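Local structure of ribosomal RNA processing protein 6 (Trypanosoma brucei brucei, 4NLC) at residues 22-27 with 163-168; 82-87 with 133-138; 95-100 with 156-161. The protein probably degrades and trims RNA from the 3' end as a 3'-5' exoribonuclease of the exosome, this chain being its catalytic core with exonuclease and HRDC domains. The protein carries 1 engineered substitution. All blocks are in the same frame, centred on the assembly; numbering follows the deposited sequence.

In the fold
All three contacts lie in or against the exonuclease domain. Contact 1 lays the N-terminal strand 23-25 on the loop that follows helix 152-162, which contact 3 sets against strand 92-100; their centres are about 13 Å apart, and a probable hydrogen bond from Leu164 N to Leu158 O (3.1 Å) joins them. Contact 2, nested within the loop closed by contact 1, is centred about 12 Å from it, and they meet where the ring of Tyr25 stacks on that of Tyr133. Contacts 2 and 3 do not touch; their centres are about 16 Å apart. Contact 3 borders the probable active site: its strand carries Asp96 and Glu98, probably two of the metal-binding acids of a DEDD exonuclease.

Contact 1: 22-27 with 163-168; sequences PVYYDE and GLYIVN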
# COMPACT_ATOMS: atom_id res chain seq x y z
N PRO A 22 11.03 11.00 -5.29
CA PRO A 22 9.90 10.76 -6.20
C PRO A 22 10.09 11.30 -7.60
O PRO A 22 10.55 12.42 -7.77
CB PRO A 22 8.73 11.46 -5.49
CG PRO A 22 9.36 12.55 -4.72
CD PRO A 22 10.74 12.09 -4.34
N VAL A 23 9.73 10.50 -8.60
CA VAL A 23 9.67 10.88 -10.01
C VAL A 23 8.16 10.98 -10.22
O VAL A 23 7.44 10.03 -9.87
CB VAL A 23 10.33 9.86 -10.98
CG1 VAL A 23 10.06 10.22 -12.43
CG2 VAL A 23 11.84 9.76 -10.73
N TYR A 24 7.66 12.12 -10.72
CA TYR A 24 6.22 12.30 -10.85
C TYR A 24 5.83 13.21 -12.03
O TYR A 24 6.61 14.07 -12.46
CB TYR A 24 5.64 12.86 -9.53
CG TYR A 24 6.15 14.25 -9.22
CD1 TYR A 24 7.43 14.44 -8.69
CD2 TYR A 24 5.41 15.38 -9.56
CE1 TYR A 24 7.96 15.72 -8.51
CE2 TYR A 24 5.89 16.66 -9.30
CZ TYR A 24 7.18 16.83 -8.81
OH TYR A 24 7.67 18.09 -8.62
N TYR A 25 4.57 13.08 -12.45
CA TYR A 25 3.97 13.85 -13.53
C TYR A 25 2.91 14.84 -13.04
O TYR A 25 2.13 14.53 -12.13
CB TYR A 25 3.40 12.91 -14.58
CG TYR A 25 4.46 12.19 -15.39
CD1 TYR A 25 5.18 11.13 -14.84
CD2 TYR A 25 4.71 12.55 -16.71
CE1 TYR A 25 6.14 10.45 -15.59
CE2 TYR A 25 5.65 11.85 -17.48
CZ TYR A 25 6.36 10.81 -16.91
OH TYR A 25 7.29 10.14 -17.68
N ASP A 26 2.84 16.00 -13.68
CA ASP A 26 1.82 16.98 -13.32
C ASP A 26 0.55 16.71 -14.16
O ASP A 26 0.48 15.67 -14.82
CB ASP A 26 2.34 18.43 -13.47
CG ASP A 26 2.92 18.78 -14.85
OD1 ASP A 26 2.52 18.13 -15.85
OD2 ASP A 26 3.81 19.66 -14.91
N GLU A 27 -0.42 17.65 -14.14
CA GLU A 27 -1.69 17.55 -14.87
C GLU A 27 -1.54 17.76 -16.37
O GLU A 27 -2.46 17.46 -17.12
CB GLU A 27 -2.79 18.46 -14.28
CG GLU A 27 -2.41 19.92 -14.14
CD GLU A 27 -1.81 20.24 -12.79
OE1 GLU A 27 -2.56 20.71 -11.91
OE2 GLU A 27 -0.60 19.97 -12.60
N GLY A 163 4.10 7.86 -8.53
CA GLY A 163 4.24 9.31 -8.39
C GLY A 163 2.89 10.02 -8.41
O GLY A 163 2.79 11.13 -8.95
N LEU A 164 1.84 9.38 -7.81
CA LEU A 164 0.48 9.93 -7.71
C LEU A 164 0.19 10.52 -6.32
O LEU A 164 0.53 9.93 -5.29
CB LEU A 164 -0.60 8.90 -8.14
CG LEU A 164 -0.61 8.52 -9.62
CD1 LEU A 164 -1.58 7.38 -9.92
CD2 LEU A 164 -0.94 9.70 -10.48
N TYR A 165 -0.45 11.71 -6.32
CA TYR A 165 -0.78 12.53 -5.16
C TYR A 165 -2.23 13.03 -5.22
O TYR A 165 -2.71 13.45 -6.29
CB TYR A 165 0.20 13.71 -5.08
CG TYR A 165 1.65 13.28 -4.99
CD1 TYR A 165 2.40 13.06 -6.15
CD2 TYR A 165 2.27 13.10 -3.76
CE1 TYR A 165 3.73 12.66 -6.07
CE2 TYR A 165 3.61 12.74 -3.67
CZ TYR A 165 4.32 12.48 -4.83
OH TYR A 165 5.63 12.10 -4.74
N ILE A 166 -2.90 13.02 -4.04
CA ILE A 166 -4.31 13.34 -3.91
C ILE A 166 -4.59 14.77 -3.42
O ILE A 166 -4.26 15.12 -2.30
CB ILE A 166 -5.04 12.28 -3.04
CG1 ILE A 166 -4.56 10.85 -3.37
CG2 ILE A 166 -6.55 12.38 -3.25
CD1 ILE A 166 -4.57 9.86 -2.13
N VAL A 167 -5.20 15.57 -4.29
CA VAL A 167 -5.65 16.92 -4.01
C VAL A 167 -7.15 16.74 -3.72
O VAL A 167 -7.90 16.26 -4.57
CB VAL A 167 -5.36 17.89 -5.19
CG1 VAL A 167 -6.04 19.24 -4.97
CG2 VAL A 167 -3.86 18.08 -5.40
N ASN A 168 -7.56 17.05 -2.50
CA ASN A 168 -8.92 16.91 -1.99
C ASN A 168 -9.33 15.45 -1.77
O ASN A 168 -10.29 14.92 -2.34
CB ASN A 168 -9.96 17.69 -2.78
CG ASN A 168 -10.04 19.11 -2.29
OD1 ASN A 168 -9.79 19.42 -1.11
ND2 ASN A 168 -10.38 20.01 -3.18
O HOH W 1 1.26 13.28 -9.75
O HOH W 2 3.13 10.71 -11.68
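Val23 and Tyr24 close over Gly163, whose CA approaches Val23 O at 3.6 Å in a CA-H...O contact. Tyr24 CB lies 3.4 Å from Gly163 O. Gly163 is the first residue past helix 152-162; its positive phi (58°) favours glycine, and the lack of a side chain lets strand 23-25 come close, Tyr24 CA to Gly163 CA 4.3 Å. A first torsion of 65°, with Tyr24 CG between the backbone N and the carbonyl carbon, turns the ring away and keeps CB as the touching atom; CB also meets the edge of the Tyr165 ring, at CE1. The far end of that ring reaches Pro22, with Tyr165 OH 3.3 Å from Pro22 CB and the two side chains crossing at about a right angle. Direct polar pairing is replaced by two waters, each donating to Gly163 O at 2.8 Å: one also donates to Tyr25 O, the other accepts from Tyr25 N at 2.9 Å. That oxygen is thus gripped twice. Farther out, His32 and Phe41 pack round the Tyr24 ring, and His39 meets that of Tyr165. Strand 23-25 pairs antiparallel with strand 31-33, while loop 163-168 links helix 152-162 to edge strand 169-171 of the mixed sheet.

Contact 2: 82-87 with 133-138; sequences ALVAVL and YLMAPV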
# COMPACT_ATOMS: atom_id res chain seq x y z
N ALA A 82 -8.99 6.58 -21.68
CA ALA A 82 -10.44 6.70 -21.83
C ALA A 82 -11.08 6.82 -20.43
O ALA A 82 -11.98 7.64 -20.23
CB ALA A 82 -11.02 5.48 -22.58
N LEU A 83 -10.59 6.03 -19.47
CA LEU A 83 -11.08 6.06 -18.08
C LEU A 83 -10.80 7.44 -17.41
O LEU A 83 -11.69 8.02 -16.81
CB LEU A 83 -10.48 4.90 -17.27
CG LEU A 83 -10.52 5.06 -15.73
CD1 LEU A 83 -11.97 5.07 -15.19
CD2 LEU A 83 -9.71 4.01 -15.06
N VAL A 84 -9.60 7.98 -17.58
CA VAL A 84 -9.18 9.28 -17.05
C VAL A 84 -10.15 10.40 -17.54
O VAL A 84 -10.52 11.26 -16.74
CB VAL A 84 -7.67 9.55 -17.32
CG1 VAL A 84 -7.28 11.02 -17.13
CG2 VAL A 84 -6.80 8.65 -16.44
N ALA A 85 -10.61 10.34 -18.80
CA ALA A 85 -11.53 11.37 -19.33
C ALA A 85 -12.93 11.22 -18.75
O ALA A 85 -13.60 12.22 -18.54
CB ALA A 85 -11.57 11.36 -20.85
N VAL A 86 -13.37 9.98 -18.47
CA VAL A 86 -14.66 9.71 -17.83
C VAL A 86 -14.60 10.34 -16.40
O VAL A 86 -15.48 11.11 -16.03
CB VAL A 86 -14.99 8.19 -17.77
CG1 VAL A 86 -16.05 7.87 -16.71
CG2 VAL A 86 -15.42 7.65 -19.13
N LEU A 87 -13.54 10.03 -15.64
CA LEU A 87 -13.35 10.53 -14.29
C LEU A 87 -13.32 12.06 -14.19
O LEU A 87 -13.77 12.61 -13.18
CB LEU A 87 -12.10 9.92 -13.66
CG LEU A 87 -12.01 8.39 -13.52
CD1 LEU A 87 -10.77 8.02 -12.77
CD2 LEU A 87 -13.26 7.78 -12.85
N TYR A 133 0.88 7.43 -14.32
CA TYR A 133 1.10 8.87 -14.21
C TYR A 133 0.01 9.66 -14.96
O TYR A 133 -0.27 10.82 -14.60
CB TYR A 133 2.50 9.25 -14.72
CG TYR A 133 2.70 9.09 -16.22
CD1 TYR A 133 2.39 10.12 -17.09
CD2 TYR A 133 3.26 7.93 -16.75
CE1 TYR A 133 2.61 10.00 -18.47
CE2 TYR A 133 3.49 7.80 -18.12
CZ TYR A 133 3.13 8.83 -18.98
OH TYR A 133 3.33 8.72 -20.33
N LEU A 134 -0.63 9.02 -15.96
CA LEU A 134 -1.74 9.60 -16.76
C LEU A 134 -2.98 9.91 -15.93
O LEU A 134 -3.85 10.62 -16.40
CB LEU A 134 -2.10 8.72 -17.98
CG LEU A 134 -1.00 8.60 -19.06
CD1 LEU A 134 -1.35 7.53 -20.06
CD2 LEU A 134 -0.73 9.93 -19.75
N MET A 135 -3.04 9.40 -14.71
CA MET A 135 -4.13 9.63 -13.77
C MET A 135 -3.92 10.93 -12.98
O MET A 135 -4.85 11.37 -12.32
CB MET A 135 -4.27 8.44 -12.80
CG MET A 135 -4.46 7.11 -13.50
SD MET A 135 -5.50 6.00 -12.55
CE MET A 135 -7.13 6.90 -12.73
N ALA A 136 -2.71 11.54 -13.04
CA ALA A 136 -2.40 12.80 -12.35
C ALA A 136 -3.43 13.95 -12.60
O ALA A 136 -3.74 14.64 -11.65
CB ALA A 136 -0.97 13.27 -12.66
N PRO A 137 -4.06 14.14 -13.79
CA PRO A 137 -5.08 15.21 -13.89
C PRO A 137 -6.30 14.96 -12.97
O PRO A 137 -6.85 15.90 -12.42
CB PRO A 137 -5.47 15.18 -15.37
CG PRO A 137 -4.31 14.55 -16.06
CD PRO A 137 -3.85 13.50 -15.11
N VAL A 138 -6.69 13.69 -12.78
CA VAL A 138 -7.81 13.33 -11.91
C VAL A 138 -7.41 13.49 -10.44
O VAL A 138 -8.11 14.20 -9.71
CB VAL A 138 -8.41 11.92 -12.21
CG1 VAL A 138 -9.54 11.56 -11.23
CG2 VAL A 138 -8.94 11.85 -13.64
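Val84 has CG1 anti to its backbone N (chi1 164°) and CG2 beside that N, which spreads the two methyls over the turn at Leu134 and Met135. Both methyls come to 3.5 Å from Leu134 O, straddling the carbonyl oxygen. CG1 also touches Val138 CG2, and CG2 lies 3.9 Å from Met135 CA. Met135 starts with CG beside its backbone N, then bends at chi2 and again at chi3 (69°). The double bend brings its methyl back toward helix 77-87, where CE meets Leu87 CD1 at 3.8 Å and also lies against Val84 CG2. Val138 completes the surface: it slides past Val84 in the opposite direction and meets Leu87 at about a right angle. Its CG2 fits between the backbone of one helix turn and the side chain of the next, 3.5 Å from Val84 O and 3.7 Å from Leu87 CB, while CG1 rests on the CB and CD1 of Leu87. Val84 and Leu87, one turn apart, therefore form a ridge that the second segment covers. The join is apolar apart from the backbone oxygens, and 276 Å² is buried. Helices 77-87 and 136-140 meet on one face of the central mixed sheet: Leu87 and Met135 both rest on Ile114 of strand 108-115, Met135 also on Met112, and Leu83 reaches across to Phe121 and Val123 of strand 120-123.

Contact 3: 95-100 with 156-161; sequences VDLEHH and RWLQKD
His99 lays its ring over the indole of Trp157 in an offset stack, the centroids of the imidazole and the five-membered ring 3.8 Å apart and the planes only 7° from parallel. His99 CD2 stands 3.3 Å above the indole plane, over its centre. Farther back, His99 CB makes a CH-pi contact with the six-membered ring, 3.6 Å from its centroid. CG anti to the backbone N (chi1 -173°) sends the imidazole out from strand 92-100 onto the helix. There Lys160, bent at chi3, uses NZ to donate to His99 NE2 at 2.8 Å, within 10° of the imidazole plane. One side chain thus stacks on the ring and another grips its edge, fixing its tilt; Lys160 NZ has a second acceptor in Gln106 O. The strand belongs to the RNase H-like exonuclease fold: Asp96 and Glu98, whose CB atoms leave the opposite side of the strand from those of Leu97 and His99, gather with Asp154 and Asp222, consistent with the four metal-binding acids of DEDD exonucleases. Leu97 points with His99 toward helix 152-162. Its CD1 lies in the indole plane at the rim, 3.8 Å from Trp157 CE3, and 4.1 Å from Leu158 CG.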
# COMPACT_ATOMS: atom_id res chain seq x y z
N VAL A 95 -12.11 5.50 -4.51
CA VAL A 95 -10.90 4.81 -4.88
C VAL A 95 -10.45 3.84 -3.77
O VAL A 95 -10.60 4.13 -2.58
CB VAL A 95 -9.75 5.80 -5.28
CG1 VAL A 95 -8.55 5.06 -5.89
CG2 VAL A 95 -10.24 6.91 -6.23
N ASP A 96 -9.87 2.71 -4.18
CA ASP A 96 -9.22 1.73 -3.33
C ASP A 96 -8.07 1.05 -4.12
O ASP A 96 -7.99 1.16 -5.34
CB ASP A 96 -10.20 0.71 -2.72
CG ASP A 96 -9.63 -0.10 -1.55
OD1 ASP A 96 -8.66 0.38 -0.89
OD2 ASP A 96 -10.16 -1.21 -1.27
N LEU A 97 -7.17 0.39 -3.41
CA LEU A 97 -6.03 -0.27 -4.03
C LEU A 97 -5.86 -1.65 -3.43
O LEU A 97 -6.16 -1.84 -2.25
CB LEU A 97 -4.73 0.52 -3.73
CG LEU A 97 -4.56 1.98 -4.18
CD1 LEU A 97 -3.23 2.54 -3.68
CD2 LEU A 97 -4.55 2.11 -5.67
N GLU A 98 -5.32 -2.61 -4.22
CA GLU A 98 -4.89 -3.91 -3.69
C GLU A 98 -3.36 -3.93 -3.83
O GLU A 98 -2.80 -3.26 -4.72
CB GLU A 98 -5.58 -5.11 -4.36
CG GLU A 98 -7.10 -5.09 -4.25
CD GLU A 98 -7.70 -5.10 -2.86
OE1 GLU A 98 -7.02 -5.52 -1.90
OE2 GLU A 98 -8.88 -4.69 -2.73
N HIS A 99 -2.67 -4.60 -2.92
CA HIS A 99 -1.21 -4.53 -2.83
C HIS A 99 -0.55 -5.91 -2.57
O HIS A 99 -1.23 -6.86 -2.19
CB HIS A 99 -0.90 -3.54 -1.66
CG HIS A 99 0.53 -3.16 -1.44
ND1 HIS A 99 1.30 -3.78 -0.48
CD2 HIS A 99 1.24 -2.13 -1.96
CE1 HIS A 99 2.48 -3.18 -0.50
NE2 HIS A 99 2.50 -2.19 -1.38
N HIS A 100 0.77 -6.01 -2.82
CA HIS A 100 1.54 -7.22 -2.57
C HIS A 100 2.81 -6.87 -1.78
O HIS A 100 3.55 -5.98 -2.18
CB HIS A 100 1.89 -7.98 -3.88
CG HIS A 100 2.66 -9.25 -3.60
ND1 HIS A 100 2.01 -10.40 -3.14
CD2 HIS A 100 3.99 -9.48 -3.60
CE1 HIS A 100 2.97 -11.29 -2.94
NE2 HIS A 100 4.17 -10.79 -3.20
N ARG A 156 0.65 6.42 0.52
CA ARG A 156 2.05 6.03 0.41
C ARG A 156 2.30 5.20 -0.86
O ARG A 156 3.21 5.48 -1.62
CB ARG A 156 2.47 5.28 1.69
CG ARG A 156 2.76 6.24 2.84
CD ARG A 156 2.85 5.52 4.18
NE ARG A 156 2.40 6.38 5.27
CZ ARG A 156 3.20 7.14 6.01
NH1 ARG A 156 4.51 7.15 5.79
NH2 ARG A 156 2.71 7.89 6.98
N TRP A 157 1.49 4.19 -1.08
CA TRP A 157 1.55 3.29 -2.23
C TRP A 157 1.54 4.04 -3.55
O TRP A 157 2.42 3.80 -4.38
CB TRP A 157 0.40 2.28 -2.18
CG TRP A 157 0.48 1.33 -1.01
CD1 TRP A 157 1.57 1.08 -0.22
CD2 TRP A 157 -0.58 0.49 -0.51
NE1 TRP A 157 1.26 0.12 0.72
CE2 TRP A 157 -0.04 -0.27 0.55
CE3 TRP A 157 -1.91 0.26 -0.91
CZ2 TRP A 157 -0.80 -1.23 1.25
CZ3 TRP A 157 -2.66 -0.68 -0.20
CH2 TRP A 157 -2.10 -1.42 0.86
N LEU A 158 0.58 5.00 -3.71
CA LEU A 158 0.41 5.82 -4.91
C LEU A 158 1.69 6.55 -5.25
O LEU A 158 2.05 6.67 -6.42
CB LEU A 158 -0.75 6.84 -4.73
CG LEU A 158 -2.21 6.31 -4.84
CD1 LEU A 158 -3.21 7.43 -4.58
CD2 LEU A 158 -2.49 5.76 -6.19
N GLN A 159 2.41 7.00 -4.22
CA GLN A 159 3.67 7.70 -4.38
C GLN A 159 4.77 6.75 -4.81
O GLN A 159 5.38 6.94 -5.86
CB GLN A 159 4.06 8.46 -3.09
CG GLN A 159 3.05 9.52 -2.69
CD GLN A 159 3.41 10.19 -1.39
OE1 GLN A 159 4.58 10.26 -1.00
NE2 GLN A 159 2.41 10.74 -0.72
N LYS A 160 5.03 5.73 -4.01
CA LYS A 160 6.05 4.72 -4.25
C LYS A 160 5.99 4.17 -5.67
O LYS A 160 7.01 4.12 -6.36
CB LYS A 160 5.88 3.57 -3.23
CG LYS A 160 6.62 2.26 -3.53
CD LYS A 160 6.30 1.15 -2.49
CE LYS A 160 4.88 0.55 -2.54
NZ LYS A 160 4.60 -0.32 -1.36
N ASP A 161 4.79 3.75 -6.10
CA ASP A 161 4.62 3.05 -7.36
C ASP A 161 4.38 3.91 -8.56
O ASP A 161 4.76 3.50 -9.65
CB ASP A 161 3.49 2.02 -7.23
CG ASP A 161 3.85 0.87 -6.30
OD1 ASP A 161 4.87 0.20 -6.55
OD2 ASP A 161 3.09 0.62 -5.32